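Local atomic coordinates of branched-chain alpha-ketoacid decarboxylase (Lactococcus lactis, PDB entry 2VBF), a protein that probably decarboxylates branched-chain and aromatic alpha-keto acids to aldehydes, using thiamine diphosphate and a magnesium ion as cofactors. Residues S76-G81 with A433-Q438; P231-G236 with L257-L262; Y429-A434 with H446-G451. All coordinates share one frame; numbering follows the deposited sequence.

In the fold
All three contacts are buried, so none belongs to the surface. Contacts 1 and 3 share helix 430-440 and touch each other, with centres about 9 Å apart. Contact 1 packs that helix against helix 72-86 of the N-terminal region, while contact 3 packs it on strand 445-451 of its own C-terminal sheet. D80 OD1 and Y429 OH probably form a hydrogen bond between the two. Contact 2 lies in the central region, its nearest atoms about 13 Å from contact 1. The chemistry follows the place. Contact 1 relies on small residues and CA-H...O contacts, contact 2 on parallel-strand hydrogen bonds, and contact 3 on apolar side chains beside the diphosphate site.

Contact 1. Residues S76-G81 with A433-Q438; sequences SYMADG and AALGSQ
M78 lays the start of its side chain over the backbone of G436. Its CG comes to 3.5 Å from G436 CA, tighter than usual for two carbons. CG stands anti to the M78 backbone N (chi1 -167°), which carries the chain across to the other helix. A bend at chi3 then sets the methyl CE against L435, 3.8 Å from L435 CB. L464 of helix 462-467 touches both side chains.

Most of the rest is small residues and backbone. The axes of segments 76-81 and 433-438 approach to 6.5 Å and cross at -44°. A433 and S437 form a small-xxx-small pair on helix 430-440, with G436 between them, and G81 is the small residue facing them. The crossing joins helix 72-86 of the N-terminal thiamine diphosphate-binding region to helix 430-440 of the C-terminal one, within a single chain. Such closeness leaves no room for a CB at either glycine: one on G81 would fall on A433 O, and one on G436 would fall on M78 O. No hydrogen bond crosses here; CA-H...O contacts do. G436 CA faces M78 O at 3.5 Å, almost straight at 170°, and G81 CA faces A433 O at the same distance. The methyl of A433 rests 3.6 Å from Y77 O.

S437 CB lies 3.5 Å from G81 O, and its OG is hydrogen-bonded to T85 OG1 among others. The Y77 ring extends past the crossing, and its OH bonds to S426 OG. That side chain reaches to about 5 Å from a bound thiamine diphosphate.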
ATOM      1  N   SER A  76       2.735   3.158  -8.123  1.00 11.09           N
ATOM      2  CA  SER A  76       3.576   4.258  -7.650  1.00 10.42           C
ATOM      3  C   SER A  76       5.074   3.907  -7.726  1.00 10.12           C
ATOM      4  O   SER A  76       5.894   4.703  -8.178  1.00  9.74           O
ATOM      5  CB  SER A  76       3.149   4.675  -6.236  1.00 10.73           C
ATOM      6  OG  SER A  76       3.541   3.748  -5.240  1.00 10.29           O
ATOM      7  N   TYR A  77       5.410   2.683  -7.336  1.00  7.71           N
ATOM      8  CA  TYR A  77       6.766   2.175  -7.462  1.00  9.49           C
ATOM      9  C   TYR A  77       7.207   2.133  -8.930  1.00  9.19           C
ATOM     10  O   TYR A  77       8.349   2.466  -9.271  1.00 11.15           O
ATOM     11  CB  TYR A  77       6.847   0.766  -6.880  1.00 10.01           C
ATOM     12  CG  TYR A  77       6.748   0.614  -5.365  1.00  8.40           C
ATOM     13  CD1 TYR A  77       7.090   1.645  -4.484  1.00  9.76           C
ATOM     14  CD2 TYR A  77       6.385  -0.625  -4.817  1.00 10.08           C
ATOM     15  CE1 TYR A  77       7.055   1.443  -3.087  1.00 11.49           C
ATOM     16  CE2 TYR A  77       6.337  -0.825  -3.448  1.00 10.51           C
ATOM     17  CZ  TYR A  77       6.673   0.207  -2.593  1.00 10.74           C
ATOM     18  OH  TYR A  77       6.627  -0.020  -1.238  1.00  9.24           O
ATOM     19  N   MET A  78       6.301   1.664  -9.776  1.00  9.53           N
ATOM     20  CA  MET A  78       6.588   1.533 -11.205  1.00  9.08           C
ATOM     21  C   MET A  78       6.847   2.882 -11.849  1.00 10.24           C
ATOM     22  O   MET A  78       7.795   3.019 -12.620  1.00  9.86           O
ATOM     23  CB  MET A  78       5.447   0.823 -11.921  1.00 10.03           C
ATOM     24  CG  MET A  78       5.801   0.377 -13.343  1.00 10.00           C
ATOM     25  SD  MET A  78       4.689  -0.876 -14.053  1.00 12.23           S
ATOM     26  CE  MET A  78       5.001  -2.251 -12.956  1.00 10.99           C
ATOM     27  N   ALA A  79       6.002   3.857 -11.518  1.00  9.99           N
ATOM     28  CA  ALA A  79       6.173   5.239 -11.987  1.00 10.61           C
ATOM     29  C   ALA A  79       7.519   5.836 -11.540  1.00 10.40           C
ATOM     30  O   ALA A  79       8.206   6.513 -12.312  1.00  9.56           O
ATOM     31  CB  ALA A  79       5.006   6.100 -11.527  1.00 10.02           C
ATOM     32  N   ASP A  80       7.919   5.549 -10.302  1.00 10.14           N
ATOM     33  CA  ASP A  80       9.213   5.976  -9.785  1.00 10.21           C
ATOM     34  C   ASP A  80      10.372   5.394 -10.632  1.00 10.69           C
ATOM     35  O   ASP A  80      11.214   6.142 -11.118  1.00 11.58           O
ATOM     36  CB  ASP A  80       9.302   5.600  -8.294  1.00  9.86           C
ATOM     37  CG  ASP A  80      10.581   6.039  -7.626  1.00 10.41           C
ATOM     38  OD1 ASP A  80      11.676   5.679  -8.094  1.00  9.64           O
ATOM     39  OD2 ASP A  80      10.469   6.681  -6.558  1.00 13.48           O
ATOM     40  N   GLY A  81      10.405   4.075 -10.837  1.00 10.46           N
ATOM     41  CA  GLY A  81      11.398   3.468 -11.719  1.00 11.41           C
ATOM     42  C   GLY A  81      11.422   4.056 -13.121  1.00 11.36           C
ATOM     43  O   GLY A  81      12.480   4.325 -13.683  1.00 11.68           O
ATOM     44  N   ALA A 433       9.396  -1.238  -9.925  1.00 11.18           N
ATOM     45  CA  ALA A 433      10.313  -0.185 -10.387  1.00 11.19           C
ATOM     46  C   ALA A 433      11.186  -0.660 -11.562  1.00 10.63           C
ATOM     47  O   ALA A 433      11.371   0.066 -12.546  1.00 10.80           O
ATOM     48  CB  ALA A 433      11.182   0.314  -9.230  1.00 12.03           C
ATOM     49  N   ALA A 434      11.710  -1.883 -11.473  1.00 11.61           N
ATOM     50  CA  ALA A 434      12.492  -2.459 -12.561  1.00 11.60           C
ATOM     51  C   ALA A 434      11.677  -2.557 -13.843  1.00 11.57           C
ATOM     52  O   ALA A 434      12.197  -2.299 -14.937  1.00 12.23           O
ATOM     53  CB  ALA A 434      13.031  -3.826 -12.167  1.00 12.08           C
ATOM     54  N   LEU A 435      10.412  -2.944 -13.716  1.00 10.89           N
ATOM     55  CA  LEU A 435       9.523  -3.055 -14.870  1.00 11.96           C
ATOM     56  C   LEU A 435       9.269  -1.681 -15.465  1.00 11.19           C
ATOM     57  O   LEU A 435       9.284  -1.519 -16.686  1.00 12.82           O
ATOM     58  CB  LEU A 435       8.187  -3.702 -14.510  1.00 12.00           C
ATOM     59  CG  LEU A 435       8.265  -5.128 -13.953  1.00 12.90           C
ATOM     60  CD1 LEU A 435       6.861  -5.662 -13.686  1.00 13.44           C
ATOM     61  CD2 LEU A 435       9.018  -6.065 -14.872  1.00 12.91           C
ATOM     62  N   GLY A 436       9.021  -0.694 -14.612  1.00 10.67           N
ATOM     63  CA  GLY A 436       8.796   0.680 -15.086  1.00  9.69           C
ATOM     64  C   GLY A 436       9.986   1.247 -15.846  1.00 12.09           C
ATOM     65  O   GLY A 436       9.842   1.845 -16.915  1.00 11.81           O
ATOM     66  N   SER A 437      11.164   1.068 -15.275  1.00 11.80           N
ATOM     67  CA  SER A 437      12.409   1.499 -15.892  1.00 11.79           C
ATOM     68  C   SER A 437      12.646   0.749 -17.215  1.00 12.69           C
ATOM     69  O   SER A 437      13.062   1.350 -18.206  1.00 12.28           O
ATOM     70  CB  SER A 437      13.573   1.286 -14.930  1.00 11.90           C
ATOM     71  OG  SER A 437      14.793   1.753 -15.484  1.00 12.13           O
ATOM     72  N   GLN A 438      12.363  -0.549 -17.238  1.00 11.62           N
ATOM     73  CA  GLN A 438      12.494  -1.352 -18.462  1.00 13.14           C
ATOM     74  C   GLN A 438      11.585  -0.871 -19.589  1.00 13.62           C
ATOM     75  O   GLN A 438      11.993  -0.887 -20.756  1.00 13.21           O
ATOM     76  CB  GLN A 438      12.234  -2.832 -18.173  1.00 14.59           C
ATOM     77  CG  GLN A 438      12.397  -3.765 -19.369  1.00 12.83           C
ATOM     78  CD  GLN A 438      13.808  -3.782 -19.935  1.00 14.08           C
ATOM     79  OE1 GLN A 438      14.611  -4.640 -19.576  1.00 14.51           O
ATOM     80  NE2 GLN A 438      14.112  -2.824 -20.819  1.00 12.58           N
TER

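Contact 2. Residues P231-G236 with L257-L262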
ATOM      1  N   PRO A 231      42.108  16.770  -6.664  1.00 16.21           N
ATOM      2  CA  PRO A 231      40.676  17.011  -6.570  1.00 15.92           C
ATOM      3  C   PRO A 231      39.897  15.705  -6.605  1.00 16.19           C
ATOM      4  O   PRO A 231      40.373  14.710  -7.157  1.00 14.97           O
ATOM      5  CB  PRO A 231      40.382  17.820  -7.833  1.00 16.06           C
ATOM      6  CG  PRO A 231      41.350  17.293  -8.828  1.00 15.25           C
ATOM      7  CD  PRO A 231      42.618  17.039  -8.022  1.00 15.65           C
ATOM      8  N   VAL A 232      38.697  15.708  -6.037  1.00 15.18           N
ATOM      9  CA  VAL A 232      37.778  14.590  -6.217  1.00 15.33           C
ATOM     10  C   VAL A 232      36.363  15.147  -6.378  1.00 15.36           C
ATOM     11  O   VAL A 232      35.969  16.112  -5.708  1.00 13.57           O
ATOM     12  CB  VAL A 232      37.861  13.556  -5.054  1.00 14.89           C
ATOM     13  CG1 VAL A 232      37.265  14.121  -3.772  1.00 16.45           C
ATOM     14  CG2 VAL A 232      37.151  12.226  -5.443  1.00 16.46           C
ATOM     15  N   VAL A 233      35.628  14.570  -7.326  1.00 15.16           N
ATOM     16  CA  VAL A 233      34.221  14.886  -7.533  1.00 14.50           C
ATOM     17  C   VAL A 233      33.403  13.771  -6.893  1.00 13.72           C
ATOM     18  O   VAL A 233      33.742  12.594  -7.021  1.00 13.43           O
ATOM     19  CB  VAL A 233      33.877  14.979  -9.029  1.00 14.67           C
ATOM     20  CG1 VAL A 233      32.395  15.367  -9.229  1.00 14.00           C
ATOM     21  CG2 VAL A 233      34.791  15.977  -9.716  1.00 13.69           C
ATOM     22  N   ILE A 234      32.349  14.135  -6.171  1.00 14.01           N
ATOM     23  CA  ILE A 234      31.404  13.147  -5.670  1.00 14.47           C
ATOM     24  C   ILE A 234      30.037  13.478  -6.285  1.00 15.40           C
ATOM     25  O   ILE A 234      29.509  14.572  -6.071  1.00 16.64           O
ATOM     26  CB  ILE A 234      31.315  13.133  -4.114  1.00 15.30           C
ATOM     27  CG1 ILE A 234      32.712  13.078  -3.479  1.00 15.89           C
ATOM     28  CG2 ILE A 234      30.428  11.965  -3.642  1.00 13.54           C
ATOM     29  CD1 ILE A 234      32.699  13.046  -1.950  1.00 14.85           C
ATOM     30  N   ALA A 235      29.486  12.556  -7.078  1.00 14.66           N
ATOM     31  CA  ALA A 235      28.175  12.750  -7.708  1.00 15.11           C
ATOM     32  C   ALA A 235      27.118  11.935  -6.958  1.00 14.70           C
ATOM     33  O   ALA A 235      27.402  10.840  -6.470  1.00 14.12           O
ATOM     34  CB  ALA A 235      28.209  12.365  -9.173  1.00 14.25           C
ATOM     35  N   GLY A 236      25.907  12.482  -6.861  1.00 13.82           N
ATOM     36  CA  GLY A 236      24.827  11.845  -6.121  1.00 14.79           C
ATOM     37  C   GLY A 236      23.506  11.803  -6.863  1.00 14.21           C
ATOM     38  O   GLY A 236      23.434  12.088  -8.064  1.00 13.26           O
ATOM     39  N   LEU A 257      39.094  14.236 -14.155  1.00 14.98           N
ATOM     40  CA  LEU A 257      39.017  14.412 -12.700  1.00 15.31           C
ATOM     41  C   LEU A 257      38.631  13.106 -12.025  1.00 15.11           C
ATOM     42  O   LEU A 257      37.745  12.403 -12.517  1.00 16.36           O
ATOM     43  CB  LEU A 257      37.999  15.493 -12.329  1.00 15.70           C
ATOM     44  CG  LEU A 257      38.408  16.944 -12.602  1.00 16.14           C
ATOM     45  CD1 LEU A 257      37.183  17.855 -12.624  1.00 16.21           C
ATOM     46  CD2 LEU A 257      39.439  17.422 -11.563  1.00 16.66           C
ATOM     47  N   PRO A 258      39.288  12.766 -10.895  1.00 14.07           N
ATOM     48  CA  PRO A 258      38.837  11.612 -10.112  1.00 13.91           C
ATOM     49  C   PRO A 258      37.387  11.798  -9.662  1.00 13.88           C
ATOM     50  O   PRO A 258      36.989  12.911  -9.310  1.00 12.59           O
ATOM     51  CB  PRO A 258      39.790  11.605  -8.902  1.00 13.70           C
ATOM     52  CG  PRO A 258      40.981  12.380  -9.355  1.00 13.87           C
ATOM     53  CD  PRO A 258      40.466  13.411 -10.293  1.00 14.73           C
ATOM     54  N   ILE A 259      36.610  10.721  -9.723  1.00 13.54           N
ATOM     55  CA  ILE A 259      35.201  10.771  -9.321  1.00 13.65           C
ATOM     56  C   ILE A 259      34.754   9.500  -8.604  1.00 12.59           C
ATOM     57  O   ILE A 259      35.156   8.382  -8.943  1.00 13.14           O
ATOM     58  CB  ILE A 259      34.251  11.065 -10.528  1.00 14.32           C
ATOM     59  CG1 ILE A 259      32.783  11.181 -10.062  1.00 16.96           C
ATOM     60  CG2 ILE A 259      34.377   9.985 -11.608  1.00 12.49           C
ATOM     61  CD1 ILE A 259      31.895  11.973 -10.989  1.00 15.19           C
ATOM     62  N   THR A 260      33.921   9.719  -7.593  1.00 14.12           N
ATOM     63  CA  THR A 260      33.268   8.661  -6.851  1.00 12.63           C
ATOM     64  C   THR A 260      31.781   9.018  -6.739  1.00 13.23           C
ATOM     65  O   THR A 260      31.390  10.151  -7.013  1.00 12.62           O
ATOM     66  CB  THR A 260      33.935   8.483  -5.456  1.00 12.29           C
ATOM     67  OG1 THR A 260      33.364   7.362  -4.775  1.00 14.59           O
ATOM     68  CG2 THR A 260      33.833   9.748  -4.598  1.00 10.46           C
ATOM     69  N   THR A 261      30.959   8.027  -6.408  1.00 12.90           N
ATOM     70  CA  THR A 261      29.583   8.256  -5.984  1.00 12.46           C
ATOM     71  C   THR A 261      29.346   7.490  -4.693  1.00 12.45           C
ATOM     72  O   THR A 261      30.085   6.557  -4.351  1.00 13.08           O
ATOM     73  CB  THR A 261      28.528   7.806  -7.042  1.00 12.63           C
ATOM     74  OG1 THR A 261      28.403   6.377  -7.038  1.00 12.11           O
ATOM     75  CG2 THR A 261      28.909   8.283  -8.446  1.00 12.52           C
ATOM     76  N   LEU A 262      28.314   7.888  -3.966  1.00 13.07           N
ATOM     77  CA  LEU A 262      27.796   7.054  -2.881  1.00 12.93           C
ATOM     78  C   LEU A 262      26.977   5.940  -3.531  1.00 13.25           C
ATOM     79  O   LEU A 262      26.742   5.946  -4.748  1.00 13.90           O
ATOM     80  CB  LEU A 262      26.907   7.877  -1.940  1.00 15.35           C
ATOM     81  CG  LEU A 262      27.465   9.184  -1.371  1.00 14.07           C
ATOM     82  CD1 LEU A 262      26.462   9.766  -0.383  1.00 15.75           C
ATOM     83  CD2 LEU A 262      28.813   8.979  -0.716  1.00 15.44           C
TER
HETATM   84  O   HOH W   1      26.471   9.753  -4.488  1.00 22.78           O
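V233 and I259 are paired in a parallel bridge and meet on one face of the sheet. In both residues CG1 is anti to the backbone N (chi1 -178° and -177°). These torsions bring V233 CG1 and I259 CD1 together on this face, 3.9 Å apart. The same CD1 also reaches A235 CB, at 4.1 Å. Shortening I259 to an alanine is likely to leave V233 CG1 and A235 CB without this apolar partner and open a gap next to V248 and V252 of helix 245-255.

On the other face, I234 CG1 runs alongside T260 CG2, 3.7 Å away. T260 OG1 is hydrogen-bonded to G278 O. Near the start of the pair, L257 CD2 comes in across the P231 ring. P231 CG is squeezed to 3.3 Å from L257 CD2. The P258 ring covers P231 O, which is buried and has no hydrogen-bond partner.

The backbones are joined by V233 N to P258 O and T260 N to V233 O, both 2.9 Å, and by A235 N to T260 O at 3.1 Å.

The two strands are parallel and adjacent, and the chain joins them through helices 237-241 and 245-255, a beta-alpha-beta crossover of the central domain. Strand 298-302 flanks strand 231-235, strand 276-279 flanks strand 259-261, and helix 245-255 covers the face carrying I259.

Contact 3. Residues Y429-A434 with H446-G451; sequences YTFPAA and HLLFIG. With TPP (thiamine diphosphate), chain F.
L448 supplies most of the apolar contact with helix 430-440. Its CG is anti to the backbone N (chi1 174°), which sends the forked end up to the helix. CD1 lies 3.7 Å from T430 CB and also touches A434 CB. CD2 abuts the rim of the F431 ring, 3.7 Å from F431 CD1. The L448 side chain stands roughly perpendicular to that of F431. I450 continues the apolar strip, with its CD1 3.8 Å from F431 CB. The same methyl is 3.5 Å from T430 OG1, where the two side chains overlap in opposite senses.

The polar groups find their hydrogen bonds outside the pair. T430 OG1 bonds to E399 OE1. The H446 imidazole is gripped at both nitrogens, ND1 by S444 O and NE2 by S437 OG. This double hold fixes the rotation of the ring, whose CD2 sits 3.6 Å from A434 O.

The strand ends at the cofactor. G451 CA is 3.3 Å from O1A of thiamine diphosphate, and a CB at this position would run into that oxygen. G451 occupies the N-cap of helix 452-458. It opens the GDG motif (G451, D452, G453) of this family; D452, N479 and G481 bind the magnesium ion.

The 430-434 turn of helix 430-440 runs nearly antiparallel to strand segment 446-451 (169°), and its P432 side packs on helix 72-86. F431 also touches helix 452-458. In the parallel sheet, strand 445-451 lies between strands 394-398 and 473-478.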
ATOM      1  N   TYR A 429       9.759  -2.388  -3.569  1.00 10.28           N
ATOM      2  CA  TYR A 429       9.898  -1.324  -4.555  1.00  9.95           C
ATOM      3  C   TYR A 429      10.496  -1.807  -5.878  1.00  8.72           C
ATOM      4  O   TYR A 429      10.000  -1.461  -6.953  1.00 10.51           O
ATOM      5  CB  TYR A 429      10.766  -0.176  -3.982  1.00  9.41           C
ATOM      6  CG  TYR A 429      11.307   0.759  -5.043  1.00 10.36           C
ATOM      7  CD1 TYR A 429      10.509   1.737  -5.600  1.00 10.21           C
ATOM      8  CD2 TYR A 429      12.622   0.645  -5.488  1.00 10.59           C
ATOM      9  CE1 TYR A 429      11.013   2.591  -6.583  1.00 10.50           C
ATOM     10  CE2 TYR A 429      13.132   1.487  -6.473  1.00 10.55           C
ATOM     11  CZ  TYR A 429      12.306   2.453  -7.022  1.00  9.91           C
ATOM     12  OH  TYR A 429      12.800   3.288  -8.010  1.00 12.32           O
ATOM     13  N   THR A 430      11.580  -2.577  -5.790  1.00  9.15           N
ATOM     14  CA  THR A 430      12.404  -2.846  -6.971  1.00  9.61           C
ATOM     15  C   THR A 430      11.727  -3.638  -8.093  1.00 11.02           C
ATOM     16  O   THR A 430      12.110  -3.495  -9.260  1.00 11.21           O
ATOM     17  CB  THR A 430      13.743  -3.534  -6.623  1.00 10.67           C
ATOM     18  OG1 THR A 430      13.488  -4.727  -5.877  1.00 12.44           O
ATOM     19  CG2 THR A 430      14.651  -2.563  -5.842  1.00 10.95           C
ATOM     20  N   PHE A 431      10.755  -4.475  -7.757  1.00  9.38           N
ATOM     21  CA  PHE A 431      10.126  -5.304  -8.773  1.00 10.43           C
ATOM     22  C   PHE A 431       9.277  -4.449  -9.727  1.00 10.57           C
ATOM     23  O   PHE A 431       9.595  -4.361 -10.912  1.00 12.04           O
ATOM     24  CB  PHE A 431       9.422  -6.545  -8.185  1.00 11.19           C
ATOM     25  CG  PHE A 431       8.713  -7.391  -9.224  1.00  9.89           C
ATOM     26  CD1 PHE A 431       9.372  -7.789 -10.398  1.00 11.28           C
ATOM     27  CD2 PHE A 431       7.411  -7.802  -9.027  1.00 12.12           C
ATOM     28  CE1 PHE A 431       8.699  -8.564 -11.363  1.00 12.23           C
ATOM     29  CE2 PHE A 431       6.735  -8.561  -9.995  1.00 10.42           C
ATOM     30  CZ  PHE A 431       7.397  -8.955 -11.153  1.00 13.26           C
ATOM     31  N   PRO A 432       8.236  -3.748  -9.229  1.00 11.30           N
ATOM     32  CA  PRO A 432       7.563  -2.845 -10.171  1.00 11.65           C
ATOM     33  C   PRO A 432       8.490  -1.758 -10.744  1.00 11.52           C
ATOM     34  O   PRO A 432       8.368  -1.374 -11.916  1.00 11.72           O
ATOM     35  CB  PRO A 432       6.431  -2.229  -9.328  1.00 11.88           C
ATOM     36  CG  PRO A 432       6.256  -3.151  -8.150  1.00 13.52           C
ATOM     37  CD  PRO A 432       7.611  -3.736  -7.893  1.00 12.10           C
ATOM     38  N   ALA A 433       9.396  -1.238  -9.925  1.00 11.18           N
ATOM     39  CA  ALA A 433      10.313  -0.185 -10.387  1.00 11.19           C
ATOM     40  C   ALA A 433      11.186  -0.660 -11.562  1.00 10.63           C
ATOM     41  O   ALA A 433      11.371   0.066 -12.546  1.00 10.80           O
ATOM     42  CB  ALA A 433      11.182   0.314  -9.230  1.00 12.03           C
ATOM     43  N   ALA A 434      11.710  -1.883 -11.473  1.00 11.61           N
ATOM     44  CA  ALA A 434      12.492  -2.459 -12.561  1.00 11.60           C
ATOM     45  C   ALA A 434      11.677  -2.557 -13.843  1.00 11.57           C
ATOM     46  O   ALA A 434      12.197  -2.299 -14.937  1.00 12.23           O
ATOM     47  CB  ALA A 434      13.031  -3.826 -12.167  1.00 12.08           C
ATOM     48  N   HIS A 446      17.359  -4.825 -18.409  1.00 14.00           N
ATOM     49  CA  HIS A 446      17.283  -4.765 -16.960  1.00 14.00           C
ATOM     50  C   HIS A 446      17.523  -6.114 -16.303  1.00 13.95           C
ATOM     51  O   HIS A 446      16.909  -7.128 -16.682  1.00 15.00           O
ATOM     52  CB  HIS A 446      15.946  -4.180 -16.520  1.00 13.87           C
ATOM     53  CG  HIS A 446      15.862  -2.700 -16.718  1.00 13.87           C
ATOM     54  ND1 HIS A 446      16.099  -2.104 -17.944  1.00 13.21           N
ATOM     55  CD2 HIS A 446      15.572  -1.695 -15.858  1.00 13.92           C
ATOM     56  CE1 HIS A 446      15.953  -0.793 -17.823  1.00 13.02           C
ATOM     57  NE2 HIS A 446      15.649  -0.518 -16.564  1.00 13.61           N
ATOM     58  N   LEU A 447      18.418  -6.091 -15.326  1.00 13.68           N
ATOM     59  CA  LEU A 447      18.720  -7.211 -14.462  1.00 13.36           C
ATOM     60  C   LEU A 447      18.274  -6.834 -13.049  1.00 13.09           C
ATOM     61  O   LEU A 447      18.790  -5.877 -12.470  1.00 13.17           O
ATOM     62  CB  LEU A 447      20.221  -7.497 -14.474  1.00 15.27           C
ATOM     63  CG  LEU A 447      20.763  -8.269 -15.692  1.00 14.64           C
ATOM     64  CD1 LEU A 447      20.650  -7.474 -16.988  1.00 17.93           C
ATOM     65  CD2 LEU A 447      22.193  -8.666 -15.432  1.00 17.19           C
ATOM     66  N   LEU A 448      17.288  -7.571 -12.529  1.00 12.22           N
ATOM     67  CA  LEU A 448      16.745  -7.367 -11.179  1.00 12.40           C
ATOM     68  C   LEU A 448      17.262  -8.401 -10.193  1.00 12.08           C
ATOM     69  O   LEU A 448      17.193  -9.594 -10.458  1.00 13.51           O
ATOM     70  CB  LEU A 448      15.219  -7.458 -11.203  1.00 12.17           C
ATOM     71  CG  LEU A 448      14.487  -7.402  -9.856  1.00 10.84           C
ATOM     72  CD1 LEU A 448      14.728  -6.044  -9.173  1.00 12.19           C
ATOM     73  CD2 LEU A 448      13.012  -7.682 -10.027  1.00 12.99           C
ATOM     74  N   PHE A 449      17.733  -7.916  -9.050  1.00 11.82           N
ATOM     75  CA  PHE A 449      18.081  -8.750  -7.925  1.00 12.36           C
ATOM     76  C   PHE A 449      17.185  -8.353  -6.764  1.00 12.82           C
ATOM     77  O   PHE A 449      17.308  -7.246  -6.224  1.00 12.60           O
ATOM     78  CB  PHE A 449      19.549  -8.573  -7.569  1.00 12.73           C
ATOM     79  CG  PHE A 449      20.476  -8.964  -8.699  1.00 12.07           C
ATOM     80  CD1 PHE A 449      20.895 -10.277  -8.841  1.00 14.49           C
ATOM     81  CD2 PHE A 449      20.867  -8.033  -9.641  1.00 13.84           C
ATOM     82  CE1 PHE A 449      21.718 -10.648  -9.893  1.00 13.68           C
ATOM     83  CE2 PHE A 449      21.694  -8.401 -10.693  1.00 13.54           C
ATOM     84  CZ  PHE A 449      22.115  -9.710 -10.816  1.00 13.67           C
ATOM     85  N   ILE A 450      16.282  -9.260  -6.411  1.00 13.41           N
ATOM     86  CA  ILE A 450      15.306  -9.036  -5.350  1.00 12.07           C
ATOM     87  C   ILE A 450      15.246 -10.254  -4.423  1.00 12.30           C
ATOM     88  O   ILE A 450      15.325 -11.397  -4.877  1.00 11.56           O
ATOM     89  CB  ILE A 450      13.915  -8.685  -5.937  1.00 12.20           C
ATOM     90  CG1 ILE A 450      12.941  -8.287  -4.818  1.00 12.51           C
ATOM     91  CG2 ILE A 450      13.337  -9.836  -6.783  1.00 10.78           C
ATOM     92  CD1 ILE A 450      11.654  -7.642  -5.346  1.00 10.72           C
ATOM     93  N   GLY A 451      15.135 -10.005  -3.120  1.00 12.07           N
ATOM     94  CA  GLY A 451      15.042 -11.066  -2.146  1.00 11.59           C
ATOM     95  C   GLY A 451      13.666 -11.720  -2.144  1.00 11.00           C
ATOM     96  O   GLY A 451      12.670 -11.131  -2.573  1.00 11.41           O
TER
HETATM   97  N1' TPP F1551       8.764  -2.999   5.192  1.00 11.52           N
HETATM   98  C2' TPP F1551       9.036  -2.149   4.151  1.00 12.26           C
HETATM   99  CM2 TPP F1551       7.904  -1.676   3.283  1.00 11.19           C
HETATM  100  N3' TPP F1551      10.329  -1.741   3.935  1.00 11.29           N
HETATM  101  C4' TPP F1551      11.354  -2.171   4.751  1.00 11.75           C
HETATM  102  N4' TPP F1551      12.571  -1.740   4.516  1.00 10.13           N
HETATM  103  C5' TPP F1551      11.091  -3.058   5.800  1.00 12.35           C
HETATM  104  C6' TPP F1551       9.783  -3.469   6.020  1.00 12.21           C
HETATM  105  C7' TPP F1551      12.195  -3.577   6.693  1.00 13.32           C
HETATM  106  N3  TPP F1551      13.115  -4.460   5.982  1.00 13.38           N
HETATM  107  C2  TPP F1551      14.329  -4.106   5.420  1.00 16.74           C
HETATM  108  S1  TPP F1551      15.153  -5.295   4.697  1.00 15.66           S
HETATM  109  C5  TPP F1551      13.993  -6.348   5.115  1.00 14.15           C
HETATM  110  C4  TPP F1551      12.923  -5.795   5.820  1.00 14.36           C
HETATM  111  CM4 TPP F1551      11.728  -6.558   6.324  1.00 13.96           C
HETATM  112  C6  TPP F1551      14.188  -7.801   4.731  1.00 13.99           C
HETATM  113  C7  TPP F1551      14.314  -8.052   3.235  1.00 13.21           C
HETATM  114  O7  TPP F1551      14.457  -9.444   3.085  1.00 13.65           O
HETATM  115  PA  TPP F1551      14.786 -10.111   1.674  1.00 12.75           P
HETATM  116  O1A TPP F1551      14.068  -9.400   0.549  1.00 13.29           O
HETATM  117  O2A TPP F1551      14.409 -11.578   1.760  1.00 11.02           O
HETATM  118  O3A TPP F1551      16.367  -9.812   1.504  1.00 11.54           O
HETATM  119  PB  TPP F1551      17.615 -10.719   2.012  1.00 13.16           P
HETATM  120  O1B TPP F1551      18.400  -9.849   2.952  1.00 13.07           O
HETATM  121  O2B TPP F1551      18.425 -11.002   0.778  1.00 12.24           O
HETATM  122  O3B TPP F1551      17.125 -11.986   2.655  1.00 12.75           O